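Local atomic coordinates of nicotinate-nucleotide--dimethylbenzimidazole phosphoribosyltransferase (PDB entry 1WX1), a protein that probably transfers the phosphoribosyl group of nicotinate mononucleotide to 5,6-dimethylbenzimidazole, giving alpha-ribazole 5'-phosphate for the lower ligand of cobalamin. Residues 155-163 and 304-315; 230-238 and 253-261. One frame throughout, in Å; residues are numbered along the deposited sequence.

Contact 1: 155-163 and 304-315; sequences ATLLAAGDM and EGTGAVLAMPLL
The backbone N of Glu304 is shared by two oxygens of Asp162: OD1 lies 3.2 Å from Glu304 N and is met from above the carboxylate plane, 54° out of it, while the Asp162 carbonyl O makes a weak, bent second bond. With CG of Asp162 lodged between its own N and carbonyl carbon (chi1 67°), the carboxylate turns back toward Glu304, and OD2 bonds Asn167. Put an alanine here, and the Glu304 amide would probably keep, of these two bonds, just the weak one, and Asn167 ND2 would lose its bond to OD2, leaving the turn that carries the predicted proton acceptor less firmly held. The Glu304 side chain is extended beyond CG, and OE1 accepts a hydrogen bond from Ile85 N. Next to it two glycines let the backbones close to 3.5 Å between Gly161 CA and Gly305 N. Further along, Ala159 CB meets Ala308 CB at 3.6 Å and the CE end of Met312 at the same distance. Leu157 CD1 lies against Met312 CG (3.6 Å) and reaches Leu315 CD1. Strand 157-163, between strands 47-54 and 247-249 of the parallel sheet, lies nearly antiparallel (156°) to 306-315, the first part of helix 306-321, whose first turn is held by Asp250 and whose outer side packs on the second subunit.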
ATOM      1  N   ALA A 155     -11.197   0.951 -18.525  1.00 16.93           N
ATOM      2  CA  ALA A 155     -10.203   1.336 -17.530  1.00 18.60           C
ATOM      3  C   ALA A 155     -10.488   2.745 -16.993  1.00 17.32           C
ATOM      4  O   ALA A 155     -10.751   3.666 -17.767  1.00 18.61           O
ATOM      5  CB  ALA A 155      -8.803   1.280 -18.139  1.00 16.63           C
ATOM      6  N   THR A 156     -10.446   2.901 -15.670  1.00 17.98           N
ATOM      7  CA  THR A 156     -10.676   4.204 -15.042  1.00 18.81           C
ATOM      8  C   THR A 156      -9.360   4.767 -14.499  1.00 18.99           C
ATOM      9  O   THR A 156      -9.290   5.907 -14.042  1.00 19.08           O
ATOM     10  CB  THR A 156     -11.705   4.113 -13.907  1.00 18.53           C
ATOM     11  OG1 THR A 156     -11.176   3.321 -12.842  1.00 18.59           O
ATOM     12  CG2 THR A 156     -12.997   3.474 -14.420  1.00 19.76           C
ATOM     13  N   LEU A 157      -8.327   3.938 -14.524  1.00 19.78           N
ATOM     14  CA  LEU A 157      -6.981   4.343 -14.127  1.00 20.29           C
ATOM     15  C   LEU A 157      -6.082   3.437 -14.945  1.00 19.10           C
ATOM     16  O   LEU A 157      -6.416   2.275 -15.185  1.00 16.41           O
ATOM     17  CB  LEU A 157      -6.731   4.192 -12.622  1.00 24.46           C
ATOM     18  CG  LEU A 157      -6.914   2.902 -11.836  1.00 26.33           C
ATOM     19  CD1 LEU A 157      -6.246   3.082 -10.483  1.00 30.03           C
ATOM     20  CD2 LEU A 157      -8.391   2.583 -11.667  1.00 27.38           C
ATOM     21  N   LEU A 158      -4.949   3.971 -15.377  1.00 17.10           N
ATOM     22  CA  LEU A 158      -4.052   3.237 -16.253  1.00 17.03           C
ATOM     23  C   LEU A 158      -2.605   3.173 -15.793  1.00 16.16           C
ATOM     24  O   LEU A 158      -2.031   4.168 -15.353  1.00 17.80           O
ATOM     25  CB  LEU A 158      -4.118   3.880 -17.640  1.00 14.88           C
ATOM     26  CG  LEU A 158      -3.314   3.274 -18.785  1.00 18.29           C
ATOM     27  CD1 LEU A 158      -3.859   1.887 -19.108  1.00 18.08           C
ATOM     28  CD2 LEU A 158      -3.406   4.195 -19.998  1.00 18.14           C
ATOM     29  N   ALA A 159      -2.021   1.986 -15.894  1.00 15.23           N
ATOM     30  CA  ALA A 159      -0.630   1.790 -15.523  1.00 15.00           C
ATOM     31  C   ALA A 159       0.075   1.128 -16.696  1.00 16.26           C
ATOM     32  O   ALA A 159      -0.572   0.554 -17.574  1.00 14.21           O
ATOM     33  CB  ALA A 159      -0.534   0.902 -14.291  1.00 15.21           C
ATOM     34  N   ALA A 160       1.399   1.228 -16.722  1.00 16.04           N
ATOM     35  CA  ALA A 160       2.171   0.590 -17.774  1.00 15.11           C
ATOM     36  C   ALA A 160       3.107  -0.383 -17.079  1.00 14.69           C
ATOM     37  O   ALA A 160       3.484  -0.181 -15.919  1.00 13.60           O
ATOM     38  CB  ALA A 160       2.973   1.623 -18.571  1.00 16.68           C
ATOM     39  N   GLY A 161       3.450  -1.453 -17.784  1.00 12.89           N
ATOM     40  CA  GLY A 161       4.360  -2.449 -17.252  1.00 12.88           C
ATOM     41  C   GLY A 161       5.422  -2.714 -18.306  1.00 13.80           C
ATOM     42  O   GLY A 161       5.212  -2.425 -19.491  1.00 14.90           O
ATOM     43  N   ASP A 162       6.554  -3.266 -17.888  1.00 13.38           N
ATOM     44  CA  ASP A 162       7.645  -3.557 -18.811  1.00 13.67           C
ATOM     45  C   ASP A 162       8.112  -5.003 -18.710  1.00 14.71           C
ATOM     46  O   ASP A 162       8.041  -5.622 -17.653  1.00 15.36           O
ATOM     47  CB  ASP A 162       8.851  -2.687 -18.476  1.00 15.92           C
ATOM     48  CG  ASP A 162       9.454  -3.055 -17.129  1.00 18.08           C
ATOM     49  OD1 ASP A 162       8.754  -2.898 -16.101  1.00 20.28           O
ATOM     50  OD2 ASP A 162      10.617  -3.518 -17.097  1.00 21.23           O
ATOM     51  N   MET A 163       8.590  -5.539 -19.823  1.00 15.96           N
ATOM     52  CA  MET A 163       9.152  -6.881 -19.830  1.00 16.18           C
ATOM     53  C   MET A 163      10.180  -6.885 -20.944  1.00 17.00           C
ATOM     54  O   MET A 163       9.841  -6.749 -22.120  1.00 17.37           O
ATOM     55  CB  MET A 163       8.091  -7.952 -20.078  1.00 17.40           C
ATOM     56  CG  MET A 163       8.642  -9.393 -19.998  1.00 20.28           C
ATOM     57  SD  MET A 163       9.425  -9.835 -18.399  1.00 23.25           S
ATOM     58  CE  MET A 163      11.072 -10.378 -18.929  1.00 22.06           C
ATOM     59  N   GLU A 304       7.244  -5.262 -14.618  1.00 17.17           N
ATOM     60  CA  GLU A 304       6.002  -5.843 -15.143  1.00 16.77           C
ATOM     61  C   GLU A 304       4.782  -4.970 -14.835  1.00 15.77           C
ATOM     62  O   GLU A 304       3.674  -5.289 -15.257  1.00 16.84           O
ATOM     63  CB  GLU A 304       5.738  -7.230 -14.531  1.00 16.90           C
ATOM     64  CG  GLU A 304       6.769  -8.305 -14.811  1.00 19.11           C
ATOM     65  CD  GLU A 304       6.442  -9.623 -14.104  1.00 20.58           C
ATOM     66  OE1 GLU A 304       5.274  -9.826 -13.688  1.00 17.73           O
ATOM     67  OE2 GLU A 304       7.353 -10.466 -13.976  1.00 20.82           O
ATOM     68  N   GLY A 305       4.980  -3.880 -14.103  1.00 16.16           N
ATOM     69  CA  GLY A 305       3.861  -3.029 -13.732  1.00 13.63           C
ATOM     70  C   GLY A 305       3.337  -3.416 -12.353  1.00 16.17           C
ATOM     71  O   GLY A 305       2.328  -2.879 -11.879  1.00 15.13           O
ATOM     72  N   THR A 306       4.046  -4.329 -11.692  1.00 15.06           N
ATOM     73  CA  THR A 306       3.642  -4.823 -10.377  1.00 15.96           C
ATOM     74  C   THR A 306       3.434  -3.755  -9.316  1.00 16.55           C
ATOM     75  O   THR A 306       2.417  -3.768  -8.619  1.00 15.67           O
ATOM     76  CB  THR A 306       4.652  -5.849  -9.816  1.00 17.03           C
ATOM     77  OG1 THR A 306       5.968  -5.287  -9.838  1.00 19.32           O
ATOM     78  CG2 THR A 306       4.628  -7.135 -10.636  1.00 18.43           C
ATOM     79  N   GLY A 307       4.395  -2.846  -9.180  1.00 15.74           N
ATOM     80  CA  GLY A 307       4.278  -1.802  -8.178  1.00 15.60           C
ATOM     81  C   GLY A 307       3.103  -0.883  -8.444  1.00 16.33           C
ATOM     82  O   GLY A 307       2.394  -0.484  -7.519  1.00 16.57           O
ATOM     83  N   ALA A 308       2.894  -0.544  -9.712  1.00 14.17           N
ATOM     84  CA  ALA A 308       1.796   0.322 -10.093  1.00 13.79           C
ATOM     85  C   ALA A 308       0.451  -0.313  -9.761  1.00 14.67           C
ATOM     86  O   ALA A 308      -0.448   0.353  -9.246  1.00 14.47           O
ATOM     87  CB  ALA A 308       1.868   0.631 -11.587  1.00 14.61           C
ATOM     88  N   VAL A 309       0.313  -1.600 -10.070  1.00 15.74           N
ATOM     89  CA  VAL A 309      -0.932  -2.316  -9.816  1.00 14.72           C
ATOM     90  C   VAL A 309      -1.219  -2.453  -8.322  1.00 17.06           C
ATOM     91  O   VAL A 309      -2.372  -2.339  -7.891  1.00 14.99           O
ATOM     92  CB  VAL A 309      -0.908  -3.706 -10.495  1.00 15.14           C
ATOM     93  CG1 VAL A 309      -2.110  -4.538 -10.053  1.00 15.65           C
ATOM     94  CG2 VAL A 309      -0.936  -3.526 -12.013  1.00 14.69           C
ATOM     95  N   LEU A 310      -0.175  -2.686  -7.532  1.00 17.31           N
ATOM     96  CA  LEU A 310      -0.334  -2.804  -6.085  1.00 18.41           C
ATOM     97  C   LEU A 310      -0.819  -1.485  -5.486  1.00 18.88           C
ATOM     98  O   LEU A 310      -1.447  -1.467  -4.429  1.00 17.24           O
ATOM     99  CB  LEU A 310       0.994  -3.193  -5.434  1.00 18.78           C
ATOM    100  CG  LEU A 310       1.473  -4.629  -5.662  1.00 21.64           C
ATOM    101  CD1 LEU A 310       2.853  -4.815  -5.056  1.00 21.42           C
ATOM    102  CD2 LEU A 310       0.476  -5.598  -5.039  1.00 20.70           C
ATOM    103  N   ALA A 311      -0.526  -0.379  -6.164  1.00 18.56           N
ATOM    104  CA  ALA A 311      -0.933   0.938  -5.673  1.00 17.45           C
ATOM    105  C   ALA A 311      -2.351   1.351  -6.063  1.00 19.33           C
ATOM    106  O   ALA A 311      -2.887   2.323  -5.523  1.00 17.64           O
ATOM    107  CB  ALA A 311       0.049   1.993  -6.156  1.00 18.70           C
ATOM    108  N   MET A 312      -2.971   0.623  -6.985  1.00 17.97           N
ATOM    109  CA  MET A 312      -4.315   0.996  -7.418  1.00 17.71           C
ATOM    110  C   MET A 312      -5.349   1.006  -6.297  1.00 16.67           C
ATOM    111  O   MET A 312      -6.170   1.919  -6.226  1.00 16.62           O
ATOM    112  CB  MET A 312      -4.776   0.102  -8.572  1.00 17.92           C
ATOM    113  CG  MET A 312      -3.968   0.329  -9.846  1.00 18.01           C
ATOM    114  SD  MET A 312      -4.618  -0.569 -11.278  1.00 20.68           S
ATOM    115  CE  MET A 312      -3.650   0.154 -12.601  1.00 19.08           C
ATOM    116  N   PRO A 313      -5.334  -0.005  -5.409  1.00 16.87           N
ATOM    117  CA  PRO A 313      -6.328   0.014  -4.326  1.00 17.09           C
ATOM    118  C   PRO A 313      -6.154   1.258  -3.447  1.00 16.96           C
ATOM    119  O   PRO A 313      -7.120   1.776  -2.890  1.00 15.64           O
ATOM    120  CB  PRO A 313      -6.042  -1.279  -3.565  1.00 17.01           C
ATOM    121  CG  PRO A 313      -5.520  -2.190  -4.636  1.00 19.03           C
ATOM    122  CD  PRO A 313      -4.592  -1.279  -5.416  1.00 16.64           C
ATOM    123  N   LEU A 314      -4.916   1.733  -3.322  1.00 17.23           N
ATOM    124  CA  LEU A 314      -4.658   2.932  -2.528  1.00 18.50           C
ATOM    125  C   LEU A 314      -5.259   4.143  -3.227  1.00 18.35           C
ATOM    126  O   LEU A 314      -5.810   5.031  -2.577  1.00 18.17           O
ATOM    127  CB  LEU A 314      -3.157   3.151  -2.330  1.00 19.16           C
ATOM    128  CG  LEU A 314      -2.429   2.145  -1.445  1.00 21.06           C
ATOM    129  CD1 LEU A 314      -0.964   2.556  -1.326  1.00 24.98           C
ATOM    130  CD2 LEU A 314      -3.083   2.105  -0.066  1.00 25.20           C
ATOM    131  N   LEU A 315      -5.157   4.185  -4.555  1.00 17.22           N
ATOM    132  CA  LEU A 315      -5.724   5.303  -5.295  1.00 17.99           C
ATOM    133  C   LEU A 315      -7.241   5.319  -5.138  1.00 17.95           C
ATOM    134  O   LEU A 315      -7.851   6.382  -5.006  1.00 16.15           O
ATOM    135  CB  LEU A 315      -5.356   5.213  -6.781  1.00 21.61           C
ATOM    136  CG  LEU A 315      -3.856   5.228  -7.091  1.00 26.69           C
ATOM    137  CD1 LEU A 315      -3.642   5.225  -8.597  1.00 27.75           C
ATOM    138  CD2 LEU A 315      -3.218   6.453  -6.477  1.00 26.30           C
TER

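Contact 2: 230-238 and 253-261; sequences LVAIAGIYL and PVTAGALLA
The ring of Tyr237 has Val254 CG1 at its edge, in the ring plane and 3.2 Å from Tyr237 OH, whereas Ala258 CB approaches the ring obliquely, 3.9 Å from Tyr237 CD1. The tyrosine and valine side chains cross at about a right angle. Tyr237 CG stands anti to the carbonyl carbon (chi1 -75°), which sends the ring along helix 253-261 toward Val254; there its hydroxyl bonds the carbonyl O of Val248 and, weakly, the N of Ala160. Ile233 packs on the same valine from another direction: its CD1 meets Val254 CG2, and its CG2 branch, anti to the backbone N, sits against Val254 O and Gly257 CA. At Gly257 the backbones come close, its CA 3.4 Å from Leu230 O; a CB at this position would clash with that oxygen and with Ile233 CG2. Ala234 puts CB 3.4 Å from Gly257 O and also against Leu260 CD2. At one end Leu230 CD2 rests on Pro253, 3.9 Å from its CB; at the other Leu238 CG meets Ala261 CB, which also lies 3.6 Å from Ala234 O. Through these small residues the helix axes approach to 7.4 Å at a crossing angle of -62°. The two helices join through strand 247-249, on which Tyr237 and Ala258 both pack. Apart from the tyrosine hydroxyl, which turns to the sheet for its partners, the side chains that meet here are apolar: the helices are held to each other by close van der Waals packing, with shape rather than charge fixing their fit.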
ATOM      1  N   LEU A 230      10.104   0.745 -24.130  1.00 13.84           N
ATOM      2  CA  LEU A 230      10.181   1.986 -23.358  1.00 14.69           C
ATOM      3  C   LEU A 230       9.457   3.091 -24.131  1.00 13.39           C
ATOM      4  O   LEU A 230       8.764   3.927 -23.547  1.00 14.56           O
ATOM      5  CB  LEU A 230      11.646   2.384 -23.105  1.00 15.08           C
ATOM      6  CG  LEU A 230      12.531   1.353 -22.388  1.00 17.81           C
ATOM      7  CD1 LEU A 230      13.887   1.981 -22.063  1.00 20.32           C
ATOM      8  CD2 LEU A 230      11.860   0.874 -21.103  1.00 17.98           C
ATOM      9  N   VAL A 231       9.623   3.089 -25.448  1.00 12.52           N
ATOM     10  CA  VAL A 231       8.969   4.070 -26.304  1.00 14.04           C
ATOM     11  C   VAL A 231       7.466   3.760 -26.334  1.00 14.73           C
ATOM     12  O   VAL A 231       6.637   4.669 -26.332  1.00 13.43           O
ATOM     13  CB  VAL A 231       9.543   4.020 -27.732  1.00 15.61           C
ATOM     14  CG1 VAL A 231       8.779   4.973 -28.646  1.00 14.46           C
ATOM     15  CG2 VAL A 231      11.022   4.385 -27.697  1.00 16.35           C
ATOM     16  N   ALA A 232       7.122   2.474 -26.366  1.00 12.86           N
ATOM     17  CA  ALA A 232       5.718   2.073 -26.369  1.00 11.98           C
ATOM     18  C   ALA A 232       5.073   2.528 -25.061  1.00 12.29           C
ATOM     19  O   ALA A 232       3.912   2.942 -25.038  1.00 13.27           O
ATOM     20  CB  ALA A 232       5.600   0.556 -26.509  1.00 11.60           C
ATOM     21  N   ILE A 233       5.834   2.454 -23.973  1.00 11.06           N
ATOM     22  CA  ILE A 233       5.326   2.869 -22.675  1.00 11.87           C
ATOM     23  C   ILE A 233       5.002   4.360 -22.690  1.00 13.86           C
ATOM     24  O   ILE A 233       4.009   4.793 -22.102  1.00 13.31           O
ATOM     25  CB  ILE A 233       6.324   2.489 -21.561  1.00 12.50           C
ATOM     26  CG1 ILE A 233       6.211   0.975 -21.311  1.00 11.84           C
ATOM     27  CG2 ILE A 233       6.041   3.280 -20.278  1.00 10.76           C
ATOM     28  CD1 ILE A 233       7.339   0.377 -20.495  1.00 12.54           C
ATOM     29  N   ALA A 234       5.821   5.144 -23.381  1.00 13.35           N
ATOM     30  CA  ALA A 234       5.558   6.577 -23.495  1.00 14.32           C
ATOM     31  C   ALA A 234       4.213   6.752 -24.218  1.00 14.54           C
ATOM     32  O   ALA A 234       3.417   7.630 -23.875  1.00 14.52           O
ATOM     33  CB  ALA A 234       6.666   7.250 -24.283  1.00 12.32           C
ATOM     34  N   GLY A 235       3.966   5.903 -25.216  1.00 13.04           N
ATOM     35  CA  GLY A 235       2.720   5.971 -25.961  1.00 13.65           C
ATOM     36  C   GLY A 235       1.522   5.625 -25.098  1.00 13.65           C
ATOM     37  O   GLY A 235       0.454   6.234 -25.218  1.00 14.55           O
ATOM     38  N   ILE A 236       1.696   4.640 -24.224  1.00 12.85           N
ATOM     39  CA  ILE A 236       0.625   4.227 -23.327  1.00 12.90           C
ATOM     40  C   ILE A 236       0.218   5.407 -22.445  1.00 14.77           C
ATOM     41  O   ILE A 236      -0.972   5.698 -22.299  1.00 13.63           O
ATOM     42  CB  ILE A 236       1.082   3.041 -22.442  1.00 13.24           C
ATOM     43  CG1 ILE A 236       1.246   1.794 -23.318  1.00 12.12           C
ATOM     44  CG2 ILE A 236       0.080   2.798 -21.297  1.00 11.48           C
ATOM     45  CD1 ILE A 236       2.014   0.660 -22.644  1.00 13.63           C
ATOM     46  N   TYR A 237       1.205   6.097 -21.876  1.00 13.58           N
ATOM     47  CA  TYR A 237       0.912   7.234 -21.006  1.00 14.28           C
ATOM     48  C   TYR A 237       0.364   8.449 -21.758  1.00 14.37           C
ATOM     49  O   TYR A 237      -0.511   9.149 -21.249  1.00 16.24           O
ATOM     50  CB  TYR A 237       2.158   7.615 -20.190  1.00 13.72           C
ATOM     51  CG  TYR A 237       2.455   6.646 -19.053  1.00 14.54           C
ATOM     52  CD1 TYR A 237       3.699   6.026 -18.945  1.00 14.12           C
ATOM     53  CD2 TYR A 237       1.487   6.348 -18.093  1.00 15.57           C
ATOM     54  CE1 TYR A 237       3.972   5.130 -17.915  1.00 13.66           C
ATOM     55  CE2 TYR A 237       1.753   5.451 -17.052  1.00 15.32           C
ATOM     56  CZ  TYR A 237       2.999   4.846 -16.974  1.00 13.52           C
ATOM     57  OH  TYR A 237       3.259   3.934 -15.977  1.00 14.18           O
ATOM     58  N   LEU A 238       0.862   8.698 -22.965  1.00 15.00           N
ATOM     59  CA  LEU A 238       0.374   9.825 -23.756  1.00 16.34           C
ATOM     60  C   LEU A 238      -1.111   9.645 -24.064  1.00 17.67           C
ATOM     61  O   LEU A 238      -1.891  10.602 -24.024  1.00 16.23           O
ATOM     62  CB  LEU A 238       1.161   9.942 -25.067  1.00 17.26           C
ATOM     63  CG  LEU A 238       2.601  10.457 -24.963  1.00 17.95           C
ATOM     64  CD1 LEU A 238       3.275  10.379 -26.326  1.00 17.58           C
ATOM     65  CD2 LEU A 238       2.591  11.894 -24.437  1.00 18.82           C
ATOM     66  N   PRO A 253      12.294   1.066 -15.546  1.00 15.54           N
ATOM     67  CA  PRO A 253      12.084   1.102 -16.998  1.00 14.28           C
ATOM     68  C   PRO A 253      10.765   1.785 -17.370  1.00 13.53           C
ATOM     69  O   PRO A 253      10.712   2.587 -18.303  1.00 13.85           O
ATOM     70  CB  PRO A 253      12.110  -0.380 -17.388  1.00 15.71           C
ATOM     71  CG  PRO A 253      13.015  -0.989 -16.340  1.00 15.92           C
ATOM     72  CD  PRO A 253      12.509  -0.317 -15.084  1.00 17.46           C
ATOM     73  N   VAL A 254       9.699   1.473 -16.639  1.00 12.07           N
ATOM     74  CA  VAL A 254       8.404   2.094 -16.923  1.00 13.32           C
ATOM     75  C   VAL A 254       8.473   3.605 -16.724  1.00 13.83           C
ATOM     76  O   VAL A 254       7.945   4.375 -17.523  1.00 14.60           O
ATOM     77  CB  VAL A 254       7.284   1.503 -16.025  1.00 14.48           C
ATOM     78  CG1 VAL A 254       6.035   2.392 -16.076  1.00 15.17           C
ATOM     79  CG2 VAL A 254       6.937   0.090 -16.509  1.00 12.90           C
ATOM     80  N   THR A 255       9.133   4.029 -15.655  1.00 13.46           N
ATOM     81  CA  THR A 255       9.252   5.447 -15.368  1.00 13.84           C
ATOM     82  C   THR A 255      10.135   6.135 -16.401  1.00 14.99           C
ATOM     83  O   THR A 255       9.965   7.316 -16.670  1.00 15.42           O
ATOM     84  CB  THR A 255       9.782   5.662 -13.935  1.00 13.93           C
ATOM     85  OG1 THR A 255       8.889   5.014 -13.021  1.00 13.66           O
ATOM     86  CG2 THR A 255       9.831   7.152 -13.585  1.00 13.59           C
ATOM     87  N   ALA A 256      11.074   5.399 -16.994  1.00 16.37           N
ATOM     88  CA  ALA A 256      11.917   5.984 -18.036  1.00 15.67           C
ATOM     89  C   ALA A 256      10.993   6.289 -19.219  1.00 15.98           C
ATOM     90  O   ALA A 256      11.139   7.308 -19.896  1.00 15.20           O
ATOM     91  CB  ALA A 256      13.015   5.002 -18.454  1.00 13.36           C
ATOM     92  N   GLY A 257      10.041   5.391 -19.468  1.00 16.76           N
ATOM     93  CA  GLY A 257       9.097   5.603 -20.552  1.00 14.10           C
ATOM     94  C   GLY A 257       8.236   6.825 -20.260  1.00 14.82           C
ATOM     95  O   GLY A 257       7.929   7.616 -21.151  1.00 15.05           O
ATOM     96  N   ALA A 258       7.837   6.985 -19.003  1.00 14.46           N
ATOM     97  CA  ALA A 258       7.017   8.133 -18.618  1.00 15.28           C
ATOM     98  C   ALA A 258       7.784   9.447 -18.800  1.00 15.79           C
ATOM     99  O   ALA A 258       7.198  10.465 -19.171  1.00 17.30           O
ATOM    100  CB  ALA A 258       6.564   7.989 -17.172  1.00 11.71           C
ATOM    101  N   LEU A 259       9.087   9.427 -18.525  1.00 17.42           N
ATOM    102  CA  LEU A 259       9.914  10.627 -18.684  1.00 17.66           C
ATOM    103  C   LEU A 259       9.912  11.056 -20.143  1.00 18.37           C
ATOM    104  O   LEU A 259       9.859  12.256 -20.459  1.00 16.51           O
ATOM    105  CB  LEU A 259      11.354  10.354 -18.226  1.00 18.66           C
ATOM    106  CG  LEU A 259      11.587  10.256 -16.717  1.00 20.28           C
ATOM    107  CD1 LEU A 259      13.044   9.900 -16.451  1.00 21.68           C
ATOM    108  CD2 LEU A 259      11.235  11.583 -16.051  1.00 20.88           C
ATOM    109  N   LEU A 260       9.974  10.073 -21.039  1.00 15.02           N
ATOM    110  CA  LEU A 260       9.959  10.359 -22.466  1.00 15.63           C
ATOM    111  C   LEU A 260       8.631  11.011 -22.845  1.00 15.70           C
ATOM    112  O   LEU A 260       8.597  11.995 -23.589  1.00 15.56           O
ATOM    113  CB  LEU A 260      10.162   9.069 -23.274  1.00 16.74           C
ATOM    114  CG  LEU A 260      10.080   9.212 -24.797  1.00 17.12           C
ATOM    115  CD1 LEU A 260      11.041  10.292 -25.281  1.00 17.72           C
ATOM    116  CD2 LEU A 260      10.401   7.872 -25.447  1.00 18.10           C
ATOM    117  N   ALA A 261       7.536  10.461 -22.325  1.00 15.92           N
ATOM    118  CA  ALA A 261       6.204  10.995 -22.600  1.00 16.76           C
ATOM    119  C   ALA A 261       6.111  12.430 -22.075  1.00 17.17           C
ATOM    120  O   ALA A 261       5.569  13.316 -22.742  1.00 16.67           O
ATOM    121  CB  ALA A 261       5.141  10.117 -21.930  1.00 13.31           C
TER

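Both contacts are wholly buried near the middle of the chain, their centres 14 Å apart, and they meet at strand 157-163. Contact 1 lays a helix on that strand; contact 2 joins two helices that touch the strand through Ile233, Pro253 and Val254. Val254 CG2 reaches both Ala160 O and Asp162 OD1, so the valine of contact 2 abuts the C-terminal end of the strand where contact 1 is polar. That end carries the carboxylate and the turn with the predicted catalytic Glu304, while the rest of contact 1 is close glycine backbone packing and then apolar side chains, the latter like contact 2. Only contact 1 has direct hydrogen bonds between its segments, and of the four segments only 304-315 packs on the second subunit.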